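Local coordinates for protein 336aa long hypothetical dTDP-glucose 4,6-dehydratase (Pyrococcus horikoshii, PDB 2HUN) that probably converts dTDP-glucose to dTDP-4-keto-6-deoxyglucose with loss of water, using bound NAD(+), at residues A[306-309]-A[310-314]; A[286-289]-A[290-294]. One frame throughout, in Å; residues are numbered along the deposited sequence.

Contact 1: residues A[306-309]-A[310-314]; sequences KTID and WYLKN
Thr307 and Tyr311, one helical turn apart, run side by side and point the same way. The methyl CG2 of Thr307 lies 3.8 Å from CE1 of Tyr311, and the Thr307 carbonyl O meets the edge of the ring in its plane, 3.1 Å from CD1. Tyr311 has CG beside its backbone N (chi1 -82°), which swings the ring back to the preceding turn. One ring face of Tyr311 carries CE3 of Trp310, so neighbours in sequence meet ring edge to ring face. Asn314 ND2 sits 3.2 Å above the Trp310 ring plane, near the ring's rim, while donating to Trp310 O at 2.9 Å. On another side of the helix, Ile308 and Leu312 lie alongside each other, CG2 to CD1 at 3.7 Å. The Tyr311 hydroxyl reaches Gln186 O, and Thr307 OG1 is spent on Gly303 O. With an alanine in place of Tyr311, Gln186 O would probably lose its hydroxyl mate and a gap would open beside the Trp310 edge and Thr307 CG2. Thr307 with Tyr311 and Ile308 with Leu312 are i to i+4 pairs of an alpha-helix, amphipathic here, with Thr307, Ile308 and Tyr311 buried against helix 191-200 and Asp309, Leu312 and Lys313 exposed.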
ATOM      1  N   LYS A 306       7.152  -6.542 -35.003  1.00 35.13           N
ATOM      2  CA  LYS A 306       5.793  -6.033 -35.153  1.00 34.14           C
ATOM      3  C   LYS A 306       5.743  -4.568 -34.741  1.00 32.05           C
ATOM      4  O   LYS A 306       4.983  -3.783 -35.299  1.00 32.31           O
ATOM      5  CB  LYS A 306       4.808  -6.841 -34.298  1.00 36.01           C
ATOM      6  CG  LYS A 306       4.608  -8.275 -34.764  1.00 37.42           C
ATOM      7  CD  LYS A 306       3.439  -8.948 -34.053  1.00 40.23           C
ATOM      8  CE  LYS A 306       2.154  -8.155 -34.244  1.00 40.47           C
ATOM      9  NZ  LYS A 306       0.986  -9.039 -34.465  1.00 41.50           N
ATOM     10  N   THR A 307       6.566  -4.209 -33.764  1.00 30.14           N
ATOM     11  CA  THR A 307       6.622  -2.842 -33.274  1.00 29.81           C
ATOM     12  C   THR A 307       7.308  -1.941 -34.305  1.00 31.21           C
ATOM     13  O   THR A 307       6.904  -0.792 -34.507  1.00 30.76           O
ATOM     14  CB  THR A 307       7.363  -2.780 -31.921  1.00 28.83           C
ATOM     15  OG1 THR A 307       6.672  -3.606 -30.971  1.00 28.62           O
ATOM     16  CG2 THR A 307       7.410  -1.348 -31.397  1.00 25.70           C
ATOM     17  N   ILE A 308       8.340  -2.470 -34.960  1.00 31.74           N
ATOM     18  CA  ILE A 308       9.054  -1.719 -35.988  1.00 32.81           C
ATOM     19  C   ILE A 308       8.087  -1.423 -37.136  1.00 33.84           C
ATOM     20  O   ILE A 308       7.946  -0.274 -37.558  1.00 33.99           O
ATOM     21  CB  ILE A 308      10.265  -2.521 -36.535  1.00 32.12           C
ATOM     22  CG1 ILE A 308      11.347  -2.627 -35.453  1.00 31.90           C
ATOM     23  CG2 ILE A 308      10.812  -1.853 -37.801  1.00 32.66           C
ATOM     24  CD1 ILE A 308      12.463  -3.607 -35.769  1.00 30.74           C
ATOM     25  N   ASP A 309       7.413  -2.462 -37.627  1.00 33.88           N
ATOM     26  CA  ASP A 309       6.459  -2.308 -38.720  1.00 34.67           C
ATOM     27  C   ASP A 309       5.376  -1.280 -38.398  1.00 34.99           C
ATOM     28  O   ASP A 309       5.048  -0.442 -39.235  1.00 34.50           O
ATOM     29  CB  ASP A 309       5.788  -3.645 -39.046  1.00 37.19           C
ATOM     30  CG  ASP A 309       6.769  -4.688 -39.546  1.00 39.73           C
ATOM     31  OD1 ASP A 309       7.975  -4.381 -39.645  1.00 41.54           O
ATOM     32  OD2 ASP A 309       6.330  -5.818 -39.839  1.00 40.37           O
ATOM     33  N   TRP A 310       4.823  -1.343 -37.190  1.00 33.12           N
ATOM     34  CA  TRP A 310       3.765  -0.415 -36.799  1.00 31.17           C
ATOM     35  C   TRP A 310       4.199   1.048 -36.835  1.00 30.94           C
ATOM     36  O   TRP A 310       3.486   1.893 -37.375  1.00 31.81           O
ATOM     37  CB  TRP A 310       3.245  -0.733 -35.393  1.00 28.13           C
ATOM     38  CG  TRP A 310       1.979   0.009 -35.068  1.00 26.11           C
ATOM     39  CD1 TRP A 310       0.705  -0.391 -35.345  1.00 26.71           C
ATOM     40  CD2 TRP A 310       1.868   1.308 -34.468  1.00 24.91           C
ATOM     41  NE1 TRP A 310      -0.193   0.578 -34.959  1.00 24.86           N
ATOM     42  CE2 TRP A 310       0.495   1.632 -34.420  1.00 24.62           C
ATOM     43  CE3 TRP A 310       2.796   2.232 -33.969  1.00 25.31           C
ATOM     44  CZ2 TRP A 310       0.023   2.841 -33.892  1.00 25.17           C
ATOM     45  CZ3 TRP A 310       2.330   3.435 -33.443  1.00 25.87           C
ATOM     46  CH2 TRP A 310       0.952   3.728 -33.411  1.00 26.12           C
ATOM     47  N   TYR A 311       5.354   1.349 -36.249  1.00 31.48           N
ATOM     48  CA  TYR A 311       5.843   2.722 -36.212  1.00 31.28           C
ATOM     49  C   TYR A 311       6.236   3.273 -37.571  1.00 32.93           C
ATOM     50  O   TYR A 311       6.102   4.474 -37.822  1.00 32.31           O
ATOM     51  CB  TYR A 311       7.022   2.856 -35.241  1.00 29.39           C
ATOM     52  CG  TYR A 311       6.567   2.991 -33.808  1.00 29.41           C
ATOM     53  CD1 TYR A 311       6.258   1.866 -33.048  1.00 28.27           C
ATOM     54  CD2 TYR A 311       6.347   4.249 -33.245  1.00 29.13           C
ATOM     55  CE1 TYR A 311       5.735   1.988 -31.765  1.00 30.55           C
ATOM     56  CE2 TYR A 311       5.819   4.382 -31.965  1.00 30.25           C
ATOM     57  CZ  TYR A 311       5.513   3.245 -31.232  1.00 28.68           C
ATOM     58  OH  TYR A 311       4.950   3.362 -29.985  1.00 28.66           O
ATOM     59  N   LEU A 312       6.718   2.408 -38.454  1.00 33.36           N
ATOM     60  CA  LEU A 312       7.107   2.873 -39.772  1.00 35.01           C
ATOM     61  C   LEU A 312       5.859   3.195 -40.608  1.00 35.62           C
ATOM     62  O   LEU A 312       5.856   4.165 -41.368  1.00 37.93           O
ATOM     63  CB  LEU A 312       7.999   1.827 -40.454  1.00 31.90           C
ATOM     64  CG  LEU A 312       9.349   1.649 -39.750  1.00 31.27           C
ATOM     65  CD1 LEU A 312      10.203   0.626 -40.482  1.00 30.17           C
ATOM     66  CD2 LEU A 312      10.065   2.993 -39.688  1.00 31.85           C
ATOM     67  N   LYS A 313       4.784   2.419 -40.422  1.00 36.04           N
ATOM     68  CA  LYS A 313       3.526   2.619 -41.153  1.00 36.69           C
ATOM     69  C   LYS A 313       2.550   3.582 -40.486  1.00 34.90           C
ATOM     70  O   LYS A 313       1.492   3.886 -41.037  1.00 36.07           O
ATOM     71  CB  LYS A 313       2.800   1.280 -41.348  1.00 39.14           C
ATOM     72  CG  LYS A 313       1.352   1.420 -41.842  1.00 43.13           C
ATOM     73  CD  LYS A 313       0.464   0.279 -41.361  1.00 45.30           C
ATOM     74  CE  LYS A 313      -1.002   0.567 -41.674  1.00 46.93           C
ATOM     75  NZ  LYS A 313      -1.316   2.034 -41.683  1.00 47.68           N
ATOM     76  N   ASN A 314       2.878   4.064 -39.299  1.00 31.93           N
ATOM     77  CA  ASN A 314       1.951   4.956 -38.627  1.00 31.03           C
ATOM     78  C   ASN A 314       2.611   6.250 -38.213  1.00 29.75           C
ATOM     79  O   ASN A 314       2.404   6.747 -37.105  1.00 28.31           O
ATOM     80  CB  ASN A 314       1.341   4.241 -37.421  1.00 29.33           C
ATOM     81  CG  ASN A 314       0.274   3.239 -37.826  1.00 30.68           C
ATOM     82  OD1 ASN A 314      -0.852   3.619 -38.149  1.00 31.27           O
ATOM     83  ND2 ASN A 314       0.630   1.952 -37.833  1.00 29.01           N
TER

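Contact 2: residues A[286-289]-A[290-294]; sequences WKIT and RDLKW
Arg290 lays its CB over one face of the Trp286 indole, 4.1 Å from the centroid of the five-membered ring, a CH-pi contact across one helical turn. The guanidinium farther out does not stack on that ring, for the two planes stand 88° apart. A bend at the CG-CD bond of Arg290 (chi3 59°) turns the group toward Asp291, which it grips side-on: NE donates to OD1 at 2.7 Å and NH2 to OD2 at 3.2 Å. Both carboxylate oxygens lie near the guanidinium plane, yet each is met from above the carboxylate plane. Lys287 backs this pair, its CG 3.6 Å from Arg290 NH2, while its own ammonium leaves for Glu238 and the face of Tyr240.

The buried side is apolar. Ile288 sets CG1 against both Leu292 CD1 and Trp294 CB, each at 3.9 Å, while its CG2 meets Trp294 CE3 at 3.7 Å; Leu229 on helix 220-233 touches both of those partners. A water bridges Thr289 OG1, at 2.6 Å, and Trp294 O, donating to both and joining the helix to the chain that leaves it; Thr289 OG1 has a second partner in Ser285 O. Lys293 curls its NZ back onto Arg290 O. Its positive phi of 61° takes the chain out of the helix, and Trp294 N returns to Ile288 O in a weak bond. A residue in the left-handed helical conformation just after the last turn is characteristic of a helix C-terminus, here that of helix 286-292, packed against helix 220-233 and strand 239-242.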
ATOM      1  N   TRP A 286       5.448 -17.431 -12.486  1.00 24.23           N
ATOM      2  CA  TRP A 286       5.085 -18.847 -12.488  1.00 25.57           C
ATOM      3  C   TRP A 286       3.624 -19.080 -12.083  1.00 24.87           C
ATOM      4  O   TRP A 286       2.963 -19.978 -12.604  1.00 24.22           O
ATOM      5  CB  TRP A 286       5.992 -19.630 -11.537  1.00 25.09           C
ATOM      6  CG  TRP A 286       5.565 -21.045 -11.370  1.00 25.81           C
ATOM      7  CD1 TRP A 286       5.091 -21.630 -10.229  1.00 25.85           C
ATOM      8  CD2 TRP A 286       5.530 -22.057 -12.385  1.00 26.42           C
ATOM      9  NE1 TRP A 286       4.762 -22.944 -10.472  1.00 26.10           N
ATOM     10  CE2 TRP A 286       5.020 -23.232 -11.787  1.00 26.56           C
ATOM     11  CE3 TRP A 286       5.878 -22.085 -13.745  1.00 26.35           C
ATOM     12  CZ2 TRP A 286       4.848 -24.428 -12.504  1.00 25.56           C
ATOM     13  CZ3 TRP A 286       5.707 -23.276 -14.458  1.00 26.44           C
ATOM     14  CH2 TRP A 286       5.195 -24.429 -13.833  1.00 23.92           C
ATOM     15  N   LYS A 287       3.121 -18.272 -11.156  1.00 23.98           N
ATOM     16  CA  LYS A 287       1.746 -18.423 -10.682  1.00 24.50           C
ATOM     17  C   LYS A 287       0.726 -18.409 -11.817  1.00 23.45           C
ATOM     18  O   LYS A 287      -0.085 -19.325 -11.949  1.00 23.00           O
ATOM     19  CB  LYS A 287       1.421 -17.319  -9.674  1.00 24.41           C
ATOM     20  CG  LYS A 287       0.028 -17.396  -9.048  1.00 26.67           C
ATOM     21  CD  LYS A 287      -0.107 -16.340  -7.956  1.00 28.19           C
ATOM     22  CE  LYS A 287      -1.462 -16.366  -7.287  1.00 31.13           C
ATOM     23  NZ  LYS A 287      -1.545 -15.321  -6.223  1.00 27.02           N
ATOM     24  N   ILE A 288       0.776 -17.372 -12.645  1.00 23.30           N
ATOM     25  CA  ILE A 288      -0.158 -17.259 -13.749  1.00 22.06           C
ATOM     26  C   ILE A 288       0.083 -18.360 -14.776  1.00 22.64           C
ATOM     27  O   ILE A 288      -0.856 -18.836 -15.419  1.00 22.02           O
ATOM     28  CB  ILE A 288      -0.079 -15.846 -14.398  1.00 22.98           C
ATOM     29  CG1 ILE A 288      -1.329 -15.602 -15.245  1.00 22.22           C
ATOM     30  CG2 ILE A 288       1.193 -15.706 -15.236  1.00 19.89           C
ATOM     31  CD1 ILE A 288      -1.435 -14.187 -15.795  1.00 20.95           C
ATOM     32  N   THR A 289       1.331 -18.786 -14.923  1.00 22.60           N
ATOM     33  CA  THR A 289       1.637 -19.854 -15.864  1.00 21.70           C
ATOM     34  C   THR A 289       0.958 -21.137 -15.404  1.00 20.38           C
ATOM     35  O   THR A 289       0.227 -21.776 -16.162  1.00 22.11           O
ATOM     36  CB  THR A 289       3.157 -20.120 -15.953  1.00 23.41           C
ATOM     37  OG1 THR A 289       3.830 -18.930 -16.372  1.00 26.92           O
ATOM     38  CG2 THR A 289       3.444 -21.241 -16.941  1.00 23.17           C
ATOM     39  N   ARG A 290       1.202 -21.494 -14.147  1.00 21.10           N
ATOM     40  CA  ARG A 290       0.662 -22.703 -13.528  1.00 20.70           C
ATOM     41  C   ARG A 290      -0.861 -22.748 -13.452  1.00 21.05           C
ATOM     42  O   ARG A 290      -1.476 -23.734 -13.852  1.00 21.45           O
ATOM     43  CB  ARG A 290       1.227 -22.849 -12.105  1.00 21.36           C
ATOM     44  CG  ARG A 290       0.802 -24.125 -11.343  1.00 22.26           C
ATOM     45  CD  ARG A 290       1.041 -23.961  -9.830  1.00 20.11           C
ATOM     46  NE  ARG A 290       0.281 -22.825  -9.305  1.00 21.42           N
ATOM     47  CZ  ARG A 290       0.748 -21.926  -8.445  1.00 22.26           C
ATOM     48  NH1 ARG A 290       1.993 -22.013  -7.979  1.00 20.29           N
ATOM     49  NH2 ARG A 290      -0.023 -20.909  -8.075  1.00 23.23           N
ATOM     50  N   ASP A 291      -1.460 -21.690 -12.918  1.00 19.50           N
ATOM     51  CA  ASP A 291      -2.910 -21.636 -12.744  1.00 21.07           C
ATOM     52  C   ASP A 291      -3.743 -21.320 -13.985  1.00 22.69           C
ATOM     53  O   ASP A 291      -4.718 -22.014 -14.269  1.00 22.85           O
ATOM     54  CB  ASP A 291      -3.269 -20.629 -11.647  1.00 22.54           C
ATOM     55  CG  ASP A 291      -2.745 -21.039 -10.280  1.00 23.17           C
ATOM     56  OD1 ASP A 291      -2.224 -22.160 -10.147  1.00 26.18           O
ATOM     57  OD2 ASP A 291      -2.863 -20.237  -9.334  1.00 24.88           O
ATOM     58  N   LEU A 292      -3.362 -20.286 -14.729  1.00 22.51           N
ATOM     59  CA  LEU A 292      -4.133 -19.894 -15.901  1.00 23.60           C
ATOM     60  C   LEU A 292      -3.533 -20.303 -17.241  1.00 25.01           C
ATOM     61  O   LEU A 292      -4.091 -19.989 -18.294  1.00 26.10           O
ATOM     62  CB  LEU A 292      -4.357 -18.383 -15.876  1.00 21.76           C
ATOM     63  CG  LEU A 292      -4.795 -17.789 -14.536  1.00 23.71           C
ATOM     64  CD1 LEU A 292      -5.156 -16.314 -14.724  1.00 22.17           C
ATOM     65  CD2 LEU A 292      -5.975 -18.564 -13.980  1.00 23.24           C
ATOM     66  N   LYS A 293      -2.399 -20.997 -17.205  1.00 24.27           N
ATOM     67  CA  LYS A 293      -1.739 -21.451 -18.426  1.00 24.32           C
ATOM     68  C   LYS A 293      -1.316 -20.330 -19.368  1.00 24.50           C
ATOM     69  O   LYS A 293      -1.253 -20.529 -20.581  1.00 24.79           O
ATOM     70  CB  LYS A 293      -2.636 -22.434 -19.185  1.00 25.18           C
ATOM     71  CG  LYS A 293      -2.658 -23.834 -18.600  1.00 28.53           C
ATOM     72  CD  LYS A 293      -3.146 -23.824 -17.170  1.00 31.43           C
ATOM     73  CE  LYS A 293      -3.110 -25.208 -16.532  1.00 30.74           C
ATOM     74  NZ  LYS A 293      -3.651 -25.120 -15.141  1.00 31.38           N
ATOM     75  N   TRP A 294      -1.022 -19.154 -18.822  1.00 25.24           N
ATOM     76  CA  TRP A 294      -0.584 -18.041 -19.655  1.00 24.66           C
ATOM     77  C   TRP A 294       0.871 -18.200 -20.095  1.00 24.81           C
ATOM     78  O   TRP A 294       1.739 -18.502 -19.278  1.00 23.45           O
ATOM     79  CB  TRP A 294      -0.697 -16.708 -18.917  1.00 23.39           C
ATOM     80  CG  TRP A 294      -0.146 -15.575 -19.748  1.00 23.28           C
ATOM     81  CD1 TRP A 294      -0.739 -14.989 -20.828  1.00 24.79           C
ATOM     82  CD2 TRP A 294       1.136 -14.949 -19.607  1.00 23.94           C
ATOM     83  NE1 TRP A 294       0.093 -14.037 -21.372  1.00 26.17           N
ATOM     84  CE2 TRP A 294       1.250 -13.992 -20.640  1.00 25.18           C
ATOM     85  CE3 TRP A 294       2.201 -15.104 -18.707  1.00 25.35           C
ATOM     86  CZ2 TRP A 294       2.387 -13.194 -20.800  1.00 25.19           C
ATOM     87  CZ3 TRP A 294       3.329 -14.311 -18.866  1.00 25.69           C
ATOM     88  CH2 TRP A 294       3.413 -13.367 -19.906  1.00 25.23           C
TER
HETATM   89  O   HOH W   1       4.545 -17.891 -18.662  1.00 38.45           O

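In the fold
Followed from the N terminus, the chain first builds the parallel Rossmann sheet that carries NAD, and reaches both contacts in its last quarter. Contact 2 comes first, on helix 286-292, and contact 1 follows on the next helix, 300-313. Each joins consecutive residues, closing no long loop; they stand in series, neither nested nor crossed. Their centres are about 30 Å apart, their nearest atoms about 14 Å, and the two do not meet. Contact 2 holds its helix to helix 220-233 and strand 239-242, whereas contact 1 sets its own against helix 191-200 and strand 215-219. Both strands pair with strand 172-182, so the helices pack on different neighbours in one sheet, the chain between them spanning the distance.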